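Local coordinates for glutathione transferase lambda1 (Populus trichocarpa, PDB 4PQH), which binds glutathione, which can be held covalently, and probably acts as a thiol-transferase of the plant-specific Lambda class of glutathione transferases, at residues Q40-T45 / K97-H102; S107-D112 / F163-F168. One frame throughout, in Å; residues are numbered along the deposited sequence. Where two conformers were deposited one is given.

Contact 1: residues Q40-T45 / K97-H102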
loop_
_atom_site.group_PDB
_atom_site.type_symbol
_atom_site.label_atom_id
_atom_site.label_comp_id
_atom_site.label_asym_id
_atom_site.label_seq_id
_atom_site.Cartn_x
_atom_site.Cartn_y
_atom_site.Cartn_z
ATOM N N GLN A 40 0.549 -4.439 1.251
ATOM C CA GLN A 40 0.730 -4.239 -0.180
ATOM C C GLN A 40 1.350 -2.880 -0.477
ATOM O O GLN A 40 2.161 -2.770 -1.391
ATOM C CB GLN A 40 -0.596 -4.390 -0.919
ATOM C CG GLN A 40 -0.434 -4.559 -2.424
ATOM C CD GLN A 40 -1.761 -4.527 -3.158
ATOM O OE1 GLN A 40 -2.825 -4.427 -2.532
ATOM N NE2 GLN A 40 -1.713 -4.626 -4.482
ATOM N N ARG A 41 0.988 -1.847 0.282
ATOM C CA ARG A 41 1.628 -0.532 0.128
ATOM C C ARG A 41 3.138 -0.646 0.152
ATOM O O ARG A 41 3.838 -0.047 -0.671
ATOM C CB ARG A 41 1.229 0.391 1.278
ATOM C CG ARG A 41 -0.195 0.917 1.235
ATOM C CD ARG A 41 -0.445 1.803 2.451
ATOM N NE ARG A 41 -1.678 2.587 2.352
ATOM C CZ ARG A 41 -2.348 3.075 3.391
ATOM N NH1 ARG A 41 -1.931 2.845 4.631
ATOM N NH2 ARG A 41 -3.439 3.798 3.184
ATOM N N VAL A 42 3.640 -1.420 1.098
ATOM C CA VAL A 42 5.076 -1.502 1.325
ATOM C C VAL A 42 5.732 -2.410 0.288
ATOM O O VAL A 42 6.831 -2.139 -0.202
ATOM C CB VAL A 42 5.383 -1.987 2.767
ATOM C CG1 VAL A 42 6.848 -1.784 3.082
ATOM C CG2 VAL A 42 4.537 -1.206 3.776
ATOM N N TRP A 43 5.031 -3.477 -0.068
ATOM C CA TRP A 43 5.471 -4.382 -1.115
ATOM C C TRP A 43 5.601 -3.630 -2.457
ATOM O O TRP A 43 6.592 -3.794 -3.187
ATOM C CB TRP A 43 4.467 -5.526 -1.207
ATOM C CG TRP A 43 4.758 -6.608 -2.192
ATOM C CD1 TRP A 43 5.858 -6.745 -2.993
ATOM C CD2 TRP A 43 3.910 -7.722 -2.478
ATOM N NE1 TRP A 43 5.739 -7.888 -3.760
ATOM C CE2 TRP A 43 4.550 -8.500 -3.460
ATOM C CE3 TRP A 43 2.669 -8.141 -1.985
ATOM C CZ2 TRP A 43 3.984 -9.670 -3.971
ATOM C CZ3 TRP A 43 2.107 -9.303 -2.495
ATOM C CH2 TRP A 43 2.766 -10.053 -3.477
ATOM N N ILE A 44 4.611 -2.801 -2.783
ATOM C CA ILE A 44 4.674 -1.975 -3.994
ATOM C C ILE A 44 5.885 -1.054 -3.943
ATOM O O ILE A 44 6.592 -0.896 -4.943
ATOM C CB ILE A 44 3.403 -1.117 -4.187
ATOM C CG1 ILE A 44 2.170 -1.993 -4.406
ATOM C CG2 ILE A 44 3.597 -0.182 -5.384
ATOM C CD1 ILE A 44 0.873 -1.268 -4.100
ATOM N N THR A 45 6.140 -0.443 -2.794
ATOM C CA THR A 45 7.282 0.464 -2.654
ATOM C C THR A 45 8.599 -0.249 -2.937
ATOM O O THR A 45 9.425 0.227 -3.717
ATOM C CB THR A 45 7.294 1.138 -1.275
ATOM O OG1 THR A 45 6.068 1.860 -1.107
ATOM C CG2 THR A 45 8.456 2.129 -1.175
ATOM N N LYS A 97 7.553 5.590 3.470
ATOM C CA LYS A 97 8.462 6.735 3.550
ATOM C C LYS A 97 9.875 6.306 3.941
ATOM O O LYS A 97 10.864 6.792 3.376
ATOM C CB LYS A 97 7.930 7.789 4.525
ATOM C CG LYS A 97 6.668 8.494 4.058
ATOM C CD LYS A 97 6.186 9.475 5.110
ATOM C CE LYS A 97 4.918 10.184 4.672
ATOM N NZ LYS A 97 4.336 10.983 5.785
ATOM N N TYR A 98 9.966 5.373 4.881
ATOM C CA TYR A 98 11.248 4.882 5.359
ATOM C C TYR A 98 12.023 4.156 4.262
ATOM O O TYR A 98 13.203 4.437 4.040
ATOM C CB TYR A 98 11.045 3.972 6.579
ATOM C CG TYR A 98 12.351 3.430 7.107
ATOM C CD1 TYR A 98 13.102 4.150 8.025
ATOM C CD2 TYR A 98 12.844 2.208 6.666
ATOM C CE1 TYR A 98 14.308 3.659 8.495
ATOM C CE2 TYR A 98 14.038 1.714 7.126
ATOM C CZ TYR A 98 14.765 2.437 8.043
ATOM O OH TYR A 98 15.956 1.934 8.510
ATOM N N ILE A 99 11.366 3.234 3.567
ATOM C CA ILE A 99 12.025 2.513 2.485
ATOM C C ILE A 99 12.475 3.476 1.389
ATOM O O ILE A 99 13.590 3.369 0.871
ATOM C CB ILE A 99 11.128 1.394 1.912
ATOM C CG1 ILE A 99 11.038 0.254 2.928
ATOM C CG2 ILE A 99 11.684 0.891 0.574
ATOM C CD1 ILE A 99 10.113 -0.859 2.519
ATOM N N ASP A 100 11.623 4.442 1.077
ATOM C CA ASP A 100 11.938 5.401 0.030
ATOM C C ASP A 100 13.223 6.165 0.328
ATOM O O ASP A 100 13.961 6.526 -0.593
ATOM C CB ASP A 100 10.782 6.379 -0.155
ATOM C CG ASP A 100 10.976 7.297 -1.346
ATOM O OD1 ASP A 100 11.424 6.823 -2.420
ATOM O OD2 ASP A 100 10.668 8.499 -1.204
ATOM N N SER A 101 13.492 6.389 1.609
ATOM C CA SER A 101 14.576 7.261 2.032
ATOM C C SER A 101 15.773 6.532 2.625
ATOM O O SER A 101 16.698 7.171 3.118
ATOM C CB SER A 101 14.059 8.313 3.013
ATOM O OG SER A 101 13.603 7.710 4.205
ATOM N N HIS A 102 15.770 5.204 2.566
ATOM C CA HIS A 102 16.860 4.434 3.153
ATOM C C HIS A 102 17.366 3.334 2.248
ATOM O O HIS A 102 18.190 2.526 2.657
ATOM C CB HIS A 102 16.436 3.820 4.490
ATOM C CG HIS A 102 16.316 4.820 5.595
ATOM N ND1 HIS A 102 15.198 5.605 5.768
ATOM C CD2 HIS A 102 17.187 5.184 6.565
ATOM C CE1 HIS A 102 15.379 6.401 6.808
ATOM N NE2 HIS A 102 16.580 6.166 7.308
#
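Ile99 carries the contact from helix 92-102, meeting Val42 and Thr45, one turn apart on helix 37-48. Before it in sequence, Tyr98 packs on Leu82 and His84 of strand 81-84 and makes a cation-pi contact with Lys89. Ile99 follows, its CB directed at the other helix and its two branches dividing the work. With CG1 beside the backbone N and the chain then extended (chi2 176°), Ile99 CD1 lies 3.4 Å from Val42 CG1, tighter than ordinary van der Waals packing; the two side chains cross at about a right angle. On the short branch, Ile99 CG2 meets the methyl Thr45 CG2 at 3.9 Å. Thr45 can offer that methyl because its hydroxyl is turned back on its own helix: OG1 donates to Arg41 O at 3.0 Å, while Thr45 N reaches the same oxygen from the opposite face of the carbonyl plane. Beyond Ile99, Asp100 OD1 forms a salt bridge with Lys49 NZ. Further on, His102 ND1 donates to Tyr98 O at 2.9 Å; the acceptor lies near the imidazole plane, and Tyr98 CE1 sits over the centre of one imidazole face. This buried, wholly apolar seam joins two helices of the thioredoxin-like N-terminal domain of the GST fold, with the side chain of Val42 about 7 Å from the bound glutathione.

Contact 2: residues S107-D112 / F163-F168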
loop_
_atom_site.group_PDB
_atom_site.type_symbol
_atom_site.label_atom_id
_atom_site.label_comp_id
_atom_site.label_asym_id
_atom_site.label_seq_id
_atom_site.Cartn_x
_atom_site.Cartn_y
_atom_site.Cartn_z
ATOM N N SER A 107 13.673 7.788 -6.580
ATOM C CA SER A 107 12.968 8.476 -5.508
ATOM C C SER A 107 11.482 8.511 -5.795
ATOM O O SER A 107 11.067 8.861 -6.903
ATOM C CB SER A 107 13.471 9.915 -5.368
ATOM O OG SER A 107 12.656 10.637 -4.450
ATOM N N LEU A 108 10.682 8.174 -4.786
ATOM C CA LEU A 108 9.231 8.193 -4.931
ATOM C C LEU A 108 8.578 9.351 -4.174
ATOM O O LEU A 108 7.402 9.290 -3.818
ATOM C CB LEU A 108 8.646 6.848 -4.489
ATOM C CG LEU A 108 9.197 5.648 -5.266
ATOM C CD1 LEU A 108 8.700 4.351 -4.645
ATOM C CD2 LEU A 108 8.811 5.710 -6.734
ATOM N N PHE A 109 9.334 10.411 -3.918
ATOM C CA PHE A 109 8.753 11.572 -3.249
ATOM C C PHE A 109 9.423 12.839 -3.774
ATOM O O PHE A 109 10.655 12.928 -3.794
ATOM C CB PHE A 109 8.896 11.446 -1.729
ATOM C CG PHE A 109 7.793 12.124 -0.954
ATOM C CD1 PHE A 109 6.472 11.718 -1.102
ATOM C CD2 PHE A 109 8.073 13.153 -0.079
ATOM C CE1 PHE A 109 5.451 12.329 -0.386
ATOM C CE2 PHE A 109 7.061 13.770 0.637
ATOM C CZ PHE A 109 5.747 13.355 0.486
ATOM N N PRO A 110 8.619 13.821 -4.209
ATOM C CA PRO A 110 9.162 15.026 -4.847
ATOM C C PRO A 110 9.782 15.977 -3.849
ATOM O O PRO A 110 9.464 15.928 -2.662
ATOM C CB PRO A 110 7.929 15.683 -5.458
ATOM C CG PRO A 110 6.812 15.276 -4.544
ATOM C CD PRO A 110 7.148 13.864 -4.107
ATOM N N ASP A 111 10.644 16.851 -4.353
ATOM C CA ASP A 111 11.312 17.852 -3.537
ATOM C C ASP A 111 10.496 19.124 -3.354
ATOM O O ASP A 111 10.702 19.866 -2.394
ATOM C CB ASP A 111 12.671 18.217 -4.157
ATOM C CG ASP A 111 12.546 19.074 -5.438
ATOM O OD1 ASP A 111 11.990 18.590 -6.453
ATOM O OD2 ASP A 111 13.041 20.231 -5.453
ATOM N N ASP A 112 9.586 19.386 -4.284
ATOM C CA ASP A 112 8.832 20.629 -4.286
ATOM C C ASP A 112 8.010 20.746 -3.013
ATOM O O ASP A 112 7.176 19.886 -2.734
ATOM C CB ASP A 112 7.914 20.694 -5.500
ATOM C CG ASP A 112 7.098 21.964 -5.542
ATOM O OD1 ASP A 112 7.689 23.044 -5.747
ATOM O OD2 ASP A 112 5.865 21.883 -5.372
ATOM N N PHE A 163 -0.808 11.531 -11.817
ATOM C CA PHE A 163 -0.819 11.007 -10.449
ATOM C C PHE A 163 -1.096 12.114 -9.448
ATOM O O PHE A 163 -1.245 13.267 -9.825
ATOM C CB PHE A 163 0.508 10.297 -10.176
ATOM C CG PHE A 163 0.710 9.086 -11.037
ATOM C CD1 PHE A 163 -0.066 7.953 -10.860
ATOM C CD2 PHE A 163 1.652 9.084 -12.046
ATOM C CE1 PHE A 163 0.124 6.839 -11.665
ATOM C CE2 PHE A 163 1.839 7.971 -12.838
ATOM C CZ PHE A 163 1.072 6.858 -12.657
ATOM N N PHE A 164 -1.228 11.765 -8.171
ATOM C CA PHE A 164 -1.625 12.759 -7.175
ATOM C C PHE A 164 -0.722 13.984 -7.103
ATOM O O PHE A 164 -1.210 15.106 -6.969
ATOM C CB PHE A 164 -1.764 12.139 -5.782
ATOM C CG PHE A 164 -2.995 11.294 -5.608
ATOM C CD1 PHE A 164 -4.248 11.879 -5.543
ATOM C CD2 PHE A 164 -2.889 9.919 -5.509
ATOM C CE1 PHE A 164 -5.384 11.097 -5.380
ATOM C CE2 PHE A 164 -4.018 9.131 -5.333
ATOM C CZ PHE A 164 -5.266 9.725 -5.274
ATOM N N LEU A 165 0.589 13.772 -7.209
ATOM C CA LEU A 165 1.533 14.885 -7.187
ATOM C C LEU A 165 2.069 15.172 -8.582
ATOM O O LEU A 165 3.172 15.682 -8.736
ATOM C CB LEU A 165 2.684 14.589 -6.229
ATOM C CG LEU A 165 2.237 14.134 -4.839
ATOM C CD1 LEU A 165 3.475 13.914 -3.996
ATOM C CD2 LEU A 165 1.285 15.141 -4.190
ATOM N N GLY A 166 1.275 14.861 -9.598
ATOM C CA GLY A 166 1.717 14.981 -10.977
ATOM C C GLY A 166 2.469 13.721 -11.366
ATOM O O GLY A 166 1.899 12.769 -11.902
ATOM N N GLN A 167 3.760 13.699 -11.079
ATOM C CA GLN A 167 4.503 12.478 -11.324
ATOM C C GLN A 167 4.292 11.475 -10.184
ATOM O O GLN A 167 3.902 11.833 -9.058
ATOM C CB GLN A 167 5.982 12.768 -11.596
ATOM C CG GLN A 167 6.251 13.457 -12.956
ATOM C CD GLN A 167 5.934 12.565 -14.155
ATOM O OE1 GLN A 167 6.657 11.613 -14.445
ATOM N NE2 GLN A 167 4.856 12.880 -14.862
ATOM N N PHE A 168 4.497 10.206 -10.513
ATOM C CA PHE A 168 4.273 9.075 -9.610
ATOM C C PHE A 168 4.987 9.235 -8.264
ATOM O O PHE A 168 6.146 9.665 -8.203
ATOM C CB PHE A 168 4.749 7.808 -10.323
ATOM C CG PHE A 168 4.456 6.534 -9.591
ATOM C CD1 PHE A 168 3.177 6.015 -9.562
ATOM C CD2 PHE A 168 5.481 5.822 -8.988
ATOM C CE1 PHE A 168 2.912 4.833 -8.884
ATOM C CE2 PHE A 168 5.223 4.622 -8.332
ATOM C CZ PHE A 168 3.934 4.129 -8.289
#
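Leu108 and Phe168 run side by side and point the same way, while Pro110 and Leu165 cross at about a right angle; through these two pairs the linker between the two domains of the GST fold packs on the loop leading into helix 170-190. In the first pair the leucine meets the rim of the ring: Leu108 CD2 sits near the phenyl plane, 4.0 Å from CD2 of Phe168 and about as close to CE2. Phe168 has CG turned anti to the backbone N (chi1 -174°), which brings that rim alongside the leucine. Its other rim faces Phe163, with Phe168 CD1 3.7 Å above the centre of the Phe163 ring, so Phe168 is held between an aliphatic and an aromatic neighbour. Cys48 of helix 37-48 also touches both Leu108 and Phe168.

In the second pair a single methyl does the touching. Leu165 CD1 lies against the proline ring, 3.6 Å from CG of Pro110 and nearly as near to CD. The same methyl comes obliquely to the Phe109 ring, whose nearest atom, CE1, is 4.4 Å away; that ring also packs on Ala119 and Phe123 of helix 113-137. Leu165 is placed by a type I beta turn from Phe163 to Gly166, where the backbone of Gly166 (phi 85°, psi -86°) would bring a CB up against the carbonyl O of Leu165, a conformation open to a residue without one. Phe163 and Gly166 close the turn with backbone bonds in both directions, Phe163 N to Gly166 O and Gly166 N to Phe163 O, each 3.0 Å.

From the N terminus strand 28-32 leads into helix 37-48; strand 55-59, helix 67-73 and strands 81-84 and 87-90 follow before helix 92-102 returns to it; contact 1 closes this loop of 51 residues inside the N-terminal domain. Contact 2 opens soon afterwards at 107-112 and closes at 163-168, after the mostly helical excursion through 113-137 and 144-154. The loops follow in series, neither nested nor crossed. They nevertheless touch: Asp100 OD1 of contact 1 probably accepts a hydrogen bond from Leu108 N of contact 2 at 2.8 Å, and Thr45 packs on Leu108. Together they tie the thioredoxin-like domain, through the linker, to the helical domain.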